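Local coordinates for superoxide dismutase (Clostridium difficile, PDB 3TJT), which probably protects the cell from superoxide by dismutating it to hydrogen peroxide and dioxygen at a metal centre, here occupied by iron(III), at residues Y83-F88 with S131-L136; L166-H171 with N182-N187. All coordinates share one frame; numbering follows the deposited sequence.

Contact 1: Y83-F88 with S131-L136; sequences YNHKFF and SGWAWL. With FE (Fe (III) ion), chain B.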
loop_
_atom_site.group_PDB
_atom_site.type_symbol
_atom_site.label_atom_id
_atom_site.label_comp_id
_atom_site.label_asym_id
_atom_site.label_seq_id
_atom_site.Cartn_x
_atom_site.Cartn_y
_atom_site.Cartn_z
ATOM N N TYR A 83 15.322 -2.437 7.386
ATOM C CA TYR A 83 16.336 -1.529 6.872
ATOM C C TYR A 83 15.738 -0.158 6.571
ATOM O O TYR A 83 16.289 0.874 6.970
ATOM C CB TYR A 83 16.988 -2.094 5.605
ATOM C CG TYR A 83 18.100 -1.203 5.103
ATOM C CD1 TYR A 83 19.386 -1.331 5.605
ATOM C CD2 TYR A 83 17.857 -0.219 4.155
ATOM C CE1 TYR A 83 20.406 -0.513 5.167
ATOM C CE2 TYR A 83 18.873 0.613 3.717
ATOM C CZ TYR A 83 20.145 0.453 4.224
ATOM O OH TYR A 83 21.161 1.273 3.792
ATOM N N ASN A 84 14.614 -0.146 5.856
ATOM C CA ASN A 84 14.022 1.102 5.405
ATOM C C ASN A 84 13.594 1.994 6.576
ATOM O O ASN A 84 13.754 3.211 6.530
ATOM C CB ASN A 84 12.827 0.847 4.472
ATOM C CG ASN A 84 13.234 0.257 3.126
ATOM O OD1 ASN A 84 14.405 0.300 2.733
ATOM N ND2 ASN A 84 12.254 -0.293 2.403
ATOM N N HIS A 85 13.031 1.392 7.616
ATOM C CA HIS A 85 12.550 2.190 8.737
ATOM C C HIS A 85 13.695 2.716 9.588
ATOM O O HIS A 85 13.662 3.867 10.020
ATOM C CB HIS A 85 11.520 1.417 9.563
ATOM C CG HIS A 85 10.198 1.330 8.875
ATOM N ND1 HIS A 85 9.922 0.372 7.920
ATOM C CD2 HIS A 85 9.109 2.135 8.930
ATOM C CE1 HIS A 85 8.702 0.566 7.448
ATOM N NE2 HIS A 85 8.191 1.632 8.041
ATOM N N LYS A 86 14.709 1.891 9.821
ATOM C CA LYS A 86 15.882 2.385 10.534
ATOM C C LYS A 86 16.431 3.600 9.790
ATOM O O LYS A 86 16.707 4.646 10.394
ATOM C CB LYS A 86 16.966 1.309 10.670
ATOM C CG LYS A 86 18.158 1.792 11.509
ATOM C CD LYS A 86 19.397 0.918 11.338
ATOM C CE LYS A 86 19.133 -0.515 11.714
ATOM N NZ LYS A 86 20.365 -1.357 11.613
ATOM N N PHE A 87 16.563 3.466 8.473
ATOM C CA PHE A 87 17.058 4.543 7.621
ATOM C C PHE A 87 16.166 5.783 7.705
ATOM O O PHE A 87 16.650 6.909 7.844
ATOM C CB PHE A 87 17.147 4.059 6.158
ATOM C CG PHE A 87 17.645 5.100 5.207
ATOM C CD1 PHE A 87 18.993 5.167 4.877
ATOM C CD2 PHE A 87 16.781 6.023 4.651
ATOM C CE1 PHE A 87 19.455 6.126 4.005
ATOM C CE2 PHE A 87 17.246 7.000 3.782
ATOM C CZ PHE A 87 18.582 7.051 3.460
ATOM N N PHE A 88 14.859 5.564 7.613
ATOM C CA PHE A 88 13.888 6.656 7.612
ATOM C C PHE A 88 13.918 7.473 8.915
ATOM O O PHE A 88 13.937 8.707 8.882
ATOM C CB PHE A 88 12.487 6.083 7.363
ATOM C CG PHE A 88 11.409 7.120 7.238
ATOM C CD1 PHE A 88 11.490 8.119 6.280
ATOM C CD2 PHE A 88 10.292 7.072 8.066
ATOM C CE1 PHE A 88 10.482 9.077 6.149
ATOM C CE2 PHE A 88 9.279 8.028 7.946
ATOM C CZ PHE A 88 9.370 9.021 6.984
ATOM N N SER A 131 1.569 1.172 -1.956
ATOM C CA SER A 131 2.540 1.370 -0.875
ATOM C C SER A 131 3.944 1.463 -1.447
ATOM O O SER A 131 4.281 0.751 -2.398
ATOM C CB SER A 131 2.499 0.193 0.108
ATOM O OG SER A 131 1.201 0.035 0.700
ATOM N N GLY A 132 4.778 2.325 -0.873
ATOM C CA GLY A 132 6.170 2.352 -1.303
ATOM C C GLY A 132 6.943 3.540 -0.778
ATOM O O GLY A 132 6.544 4.153 0.207
ATOM N N TRP A 133 8.051 3.848 -1.451
ATOM C CA TRP A 133 9.049 4.813 -0.976
ATOM C C TRP A 133 9.548 5.649 -2.144
ATOM O O TRP A 133 9.618 5.165 -3.275
ATOM C CB TRP A 133 10.254 4.069 -0.386
ATOM C CG TRP A 133 9.963 3.325 0.864
ATOM C CD1 TRP A 133 9.323 2.125 0.976
ATOM C CD2 TRP A 133 10.309 3.722 2.196
ATOM N NE1 TRP A 133 9.237 1.756 2.293
ATOM C CE2 TRP A 133 9.836 2.719 3.065
ATOM C CE3 TRP A 133 10.981 4.823 2.735
ATOM C CZ2 TRP A 133 10.005 2.782 4.448
ATOM C CZ3 TRP A 133 11.152 4.887 4.117
ATOM C CH2 TRP A 133 10.665 3.874 4.954
ATOM N N ALA A 134 9.908 6.903 -1.879
ATOM C CA ALA A 134 10.642 7.703 -2.860
ATOM C C ALA A 134 12.051 7.926 -2.329
ATOM O O ALA A 134 12.229 8.171 -1.139
ATOM C CB ALA A 134 9.958 9.039 -3.106
ATOM N N TRP A 135 13.044 7.848 -3.213
ATOM C CA TRP A 135 14.443 7.881 -2.785
ATOM C C TRP A 135 15.282 8.865 -3.596
ATOM O O TRP A 135 15.087 9.015 -4.804
ATOM C CB TRP A 135 15.095 6.496 -2.961
ATOM C CG TRP A 135 14.391 5.335 -2.303
ATOM C CD1 TRP A 135 13.498 4.476 -2.889
ATOM C CD2 TRP A 135 14.534 4.908 -0.950
ATOM N NE1 TRP A 135 13.084 3.531 -1.977
ATOM C CE2 TRP A 135 13.699 3.779 -0.776
ATOM C CE3 TRP A 135 15.292 5.367 0.138
ATOM C CZ2 TRP A 135 13.593 3.113 0.435
ATOM C CZ3 TRP A 135 15.190 4.697 1.344
ATOM C CH2 TRP A 135 14.341 3.582 1.488
ATOM N N LEU A 136 16.224 9.524 -2.921
ATOM C CA LEU A 136 17.368 10.126 -3.607
ATOM C C LEU A 136 18.483 9.108 -3.457
ATOM O O LEU A 136 18.834 8.717 -2.338
ATOM C CB LEU A 136 17.770 11.456 -2.957
ATOM C CG LEU A 136 19.083 12.082 -3.447
ATOM C CD1 LEU A 136 18.950 12.507 -4.901
ATOM C CD2 LEU A 136 19.475 13.264 -2.568
HETATM FE FE FE B . 6.452 2.772 7.230
HETATM O O HOH W 1 6.544 1.660 5.297
#
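The indole of W133 wedges in among N84, H85 and F88 of the helix, and gives N84 a face and turns its rim to H85 and F88. CB of N84 sits over one indole face, 3.4 Å from CZ2 of W133, a CH-pi contact 29° off the normal to that ring. The rim of the same ring serves the other two: CZ2 approaches the face of the H85 imidazole in a T-shaped pair with planes at 84°, while CZ3 and CH2 press on F88, whose CB lies 3.7 Å from CZ3 of W133. H85, F88 and W133 thus form an aromatic cluster. F88 reaches the tryptophan because its CG stands anti to the backbone N (chi1 -176°), whereas H85 turns its CG beside its own N and carries NE2 to the iron at 2.2 Å. This is the seam of the iron/manganese superoxide dismutase fold, where a helix of the alpha-hairpin region packs on the sheet of the C-terminal region and supplies one metal ligand. H30, D167 and H171 complete the protein ligands, and G81 O accepts from H85 ND1, which, with the iron bond at NE2, should hold the imidazole in its rotation. Further along the strand, CH2 of W135 passes 3.5 Å from OD1 of N84, which meets the ring obliquely, and the indole brings its edge to the face of F87 in an offset edge-to-face pair, CD2 of F87 lying 3.9 Å from CZ3 of W135. Large flat residues suit the strand here, since they bridge backbones well apart and still bury a polar N-H: Q152 OE1 accepts from both W133 NE1 and N84 ND2, and T149 OG1 pairs with W135 NE1.

Contact 2: L166-H171 with N182-N187; sequences LDVWEH and NEYIDN. With FE (Fe (III) ion), chain B.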
loop_
_atom_site.group_PDB
_atom_site.type_symbol
_atom_site.label_atom_id
_atom_site.label_comp_id
_atom_site.label_asym_id
_atom_site.label_seq_id
_atom_site.Cartn_x
_atom_site.Cartn_y
_atom_site.Cartn_z
ATOM N N LEU A 166 11.706 8.743 1.579
ATOM C CA LEU A 166 10.426 9.095 2.200
ATOM C C LEU A 166 9.443 7.936 2.090
ATOM O O LEU A 166 9.163 7.435 0.993
ATOM C CB LEU A 166 9.834 10.338 1.525
ATOM C CG LEU A 166 8.428 10.780 1.975
ATOM C CD1 LEU A 166 8.383 11.048 3.480
ATOM C CD2 LEU A 166 7.981 12.002 1.170
ATOM N N ASP A 167 8.927 7.525 3.239
ATOM C CA ASP A 167 7.913 6.480 3.348
ATOM C C ASP A 167 6.565 7.049 2.915
ATOM O O ASP A 167 6.064 7.987 3.530
ATOM C CB ASP A 167 7.861 6.020 4.810
ATOM C CG ASP A 167 6.998 4.796 5.030
ATOM O OD1 ASP A 167 6.305 4.344 4.087
ATOM O OD2 ASP A 167 7.014 4.261 6.164
ATOM N N VAL A 168 5.974 6.502 1.852
ATOM C CA VAL A 168 4.629 6.939 1.461
ATOM C C VAL A 168 3.574 5.839 1.567
ATOM O O VAL A 168 2.516 5.929 0.940
ATOM C CB VAL A 168 4.570 7.636 0.062
ATOM C CG1 VAL A 168 5.307 8.973 0.094
ATOM C CG2 VAL A 168 5.130 6.734 -1.036
ATOM N N TRP A 169 3.855 4.814 2.364
ATOM C CA TRP A 169 2.806 3.904 2.817
ATOM C C TRP A 169 1.792 4.778 3.535
ATOM O O TRP A 169 2.162 5.764 4.186
ATOM C CB TRP A 169 3.346 2.883 3.810
ATOM C CG TRP A 169 4.115 1.732 3.209
ATOM C CD1 TRP A 169 5.233 1.806 2.418
ATOM C CD2 TRP A 169 3.837 0.340 3.383
ATOM N NE1 TRP A 169 5.660 0.538 2.087
ATOM C CE2 TRP A 169 4.828 -0.379 2.674
ATOM C CE3 TRP A 169 2.853 -0.373 4.076
ATOM C CZ2 TRP A 169 4.853 -1.776 2.633
ATOM C CZ3 TRP A 169 2.882 -1.771 4.042
ATOM C CH2 TRP A 169 3.876 -2.455 3.323
ATOM N N GLU A 170 0.519 4.420 3.450
ATOM C CA GLU A 170 -0.490 5.240 4.106
ATOM C C GLU A 170 -0.339 5.281 5.633
ATOM O O GLU A 170 -0.712 6.281 6.253
ATOM C CB GLU A 170 -1.899 4.824 3.653
ATOM C CG GLU A 170 -2.171 5.283 2.222
ATOM C CD GLU A 170 -3.439 4.692 1.613
ATOM O OE1 GLU A 170 -3.803 3.544 1.953
ATOM O OE2 GLU A 170 -4.053 5.396 0.791
ATOM N N HIS A 171 0.221 4.241 6.243
ATOM C CA HIS A 171 0.409 4.301 7.698
ATOM C C HIS A 171 1.303 5.467 8.110
ATOM O O HIS A 171 1.247 5.932 9.250
ATOM C CB HIS A 171 0.877 2.973 8.325
ATOM C CG HIS A 171 2.224 2.501 7.858
ATOM N ND1 HIS A 171 2.403 1.287 7.227
ATOM C CD2 HIS A 171 3.452 3.064 7.945
ATOM C CE1 HIS A 171 3.687 1.125 6.946
ATOM N NE2 HIS A 171 4.342 2.193 7.365
ATOM N N ASN A 182 0.089 14.872 -0.677
ATOM C CA ASN A 182 0.832 16.058 -1.100
ATOM C C ASN A 182 1.257 16.957 0.068
ATOM O O ASN A 182 2.357 17.502 0.059
ATOM C CB ASN A 182 0.048 16.872 -2.137
ATOM C CG ASN A 182 -1.137 17.600 -1.529
ATOM O OD1 ASN A 182 -2.058 16.980 -1.001
ATOM N ND2 ASN A 182 -1.103 18.927 -1.578
ATOM N N GLU A 183 0.387 17.115 1.063
ATOM C CA GLU A 183 0.697 17.966 2.210
ATOM C C GLU A 183 1.739 17.320 3.109
ATOM O O GLU A 183 2.600 17.999 3.666
ATOM C CB GLU A 183 -0.567 18.278 3.016
ATOM C CG GLU A 183 -1.568 19.130 2.248
ATOM C CD GLU A 183 -2.884 19.313 2.986
ATOM O OE1 GLU A 183 -3.014 18.807 4.115
ATOM O OE2 GLU A 183 -3.793 19.961 2.424
ATOM N N TYR A 184 1.645 16.004 3.257
ATOM C CA TYR A 184 2.630 15.237 4.007
ATOM C C TYR A 184 4.011 15.382 3.372
ATOM O O TYR A 184 5.002 15.635 4.060
ATOM C CB TYR A 184 2.215 13.769 4.027
ATOM C CG TYR A 184 3.272 12.768 4.460
ATOM C CD1 TYR A 184 3.809 12.785 5.744
ATOM C CD2 TYR A 184 3.690 11.765 3.589
ATOM C CE1 TYR A 184 4.759 11.828 6.146
ATOM C CE2 TYR A 184 4.623 10.822 3.966
ATOM C CZ TYR A 184 5.157 10.853 5.242
ATOM O OH TYR A 184 6.073 9.893 5.596
ATOM N N ILE A 185 4.068 15.221 2.056
ATOM C CA ILE A 185 5.341 15.302 1.341
ATOM C C ILE A 185 5.970 16.681 1.509
ATOM O O ILE A 185 7.148 16.808 1.852
ATOM C CB ILE A 185 5.163 14.981 -0.155
ATOM C CG1 ILE A 185 4.707 13.525 -0.317
ATOM C CG2 ILE A 185 6.462 15.242 -0.912
ATOM C CD1 ILE A 185 4.090 13.215 -1.683
ATOM N N ASP A 186 5.179 17.719 1.289
ATOM C CA ASP A 186 5.695 19.076 1.422
ATOM C C ASP A 186 6.195 19.362 2.842
ATOM O O ASP A 186 7.275 19.926 3.025
ATOM C CB ASP A 186 4.640 20.103 1.018
ATOM C CG ASP A 186 5.234 21.482 0.799
ATOM O OD1 ASP A 186 6.204 21.607 0.012
ATOM O OD2 ASP A 186 4.735 22.439 1.416
ATOM N N ASN A 187 5.425 18.955 3.843
ATOM C CA ASN A 187 5.814 19.191 5.230
ATOM C C ASN A 187 7.054 18.419 5.648
ATOM O O ASN A 187 7.808 18.864 6.509
ATOM C CB ASN A 187 4.659 18.881 6.177
ATOM C CG ASN A 187 3.776 20.084 6.415
ATOM O OD1 ASN A 187 4.155 21.211 6.095
ATOM N ND2 ASN A 187 2.598 19.856 6.972
HETATM FE FE FE B . 6.452 2.772 7.230
HETATM O O HOH W 1 6.544 1.660 5.297
#
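The backbone carbonyl of D167 accepts a hydrogen bond from the phenol of Y184, with D167 O and Y184 OH 2.8 Å apart. The hydroxyl approaches in the carbonyl plane, at a C=O...O angle of 152°, and the oxygen it meets lies at the edge of the tyrosine ring. Tyrosine suits this place because its long, stiff side chain, with CG anti to the backbone N (chi1 165°), spans from helix to strand end and still delivers a donor. Beside the bond, CD1 of L166 packs 3.7 Å from CZ of Y184, the leucine and the tyrosine running antiparallel alongside one another. The other leucine branch, CD2, meets CG1 of I185 at 3.9 Å, so the forked side chain serves two neighbouring helix residues. Meanwhile the carboxylate of D167 has two tasks: OD2 binds the iron at 1.9 Å, and OD1 accepts from W169 N at 3.0 Å, closing an Asx turn that should steady the ligand. H171 NE2 is also on the metal, and its ND1 is hydrogen-bonded to OE2 of E170 of the second subunit. With H30 and H85, D167 and H171 make the one aspartate and three histidines that, with a water, form the metal site characteristic of iron and manganese superoxide dismutases.

In the fold
From the N terminus, the chain first passes through helix 24-46, which brings H30, and then reaches helix 72-90. Contact 1 closes the long, largely helical excursion from there to strand 132-138, joining the alpha-hairpin region to the sheet. The chain continues through strand 144-150 to strand 161-167, and contact 2 then closes a much shorter loop, returning helix 181-188 to the end of that strand. The two loops follow in series, neither nested nor crossed. They meet through the sheet, where 132-138 is the central strand and pairs with 161-167 through A134 and L166, and just beyond its end through G132 and V168. Both also share the iron and its water.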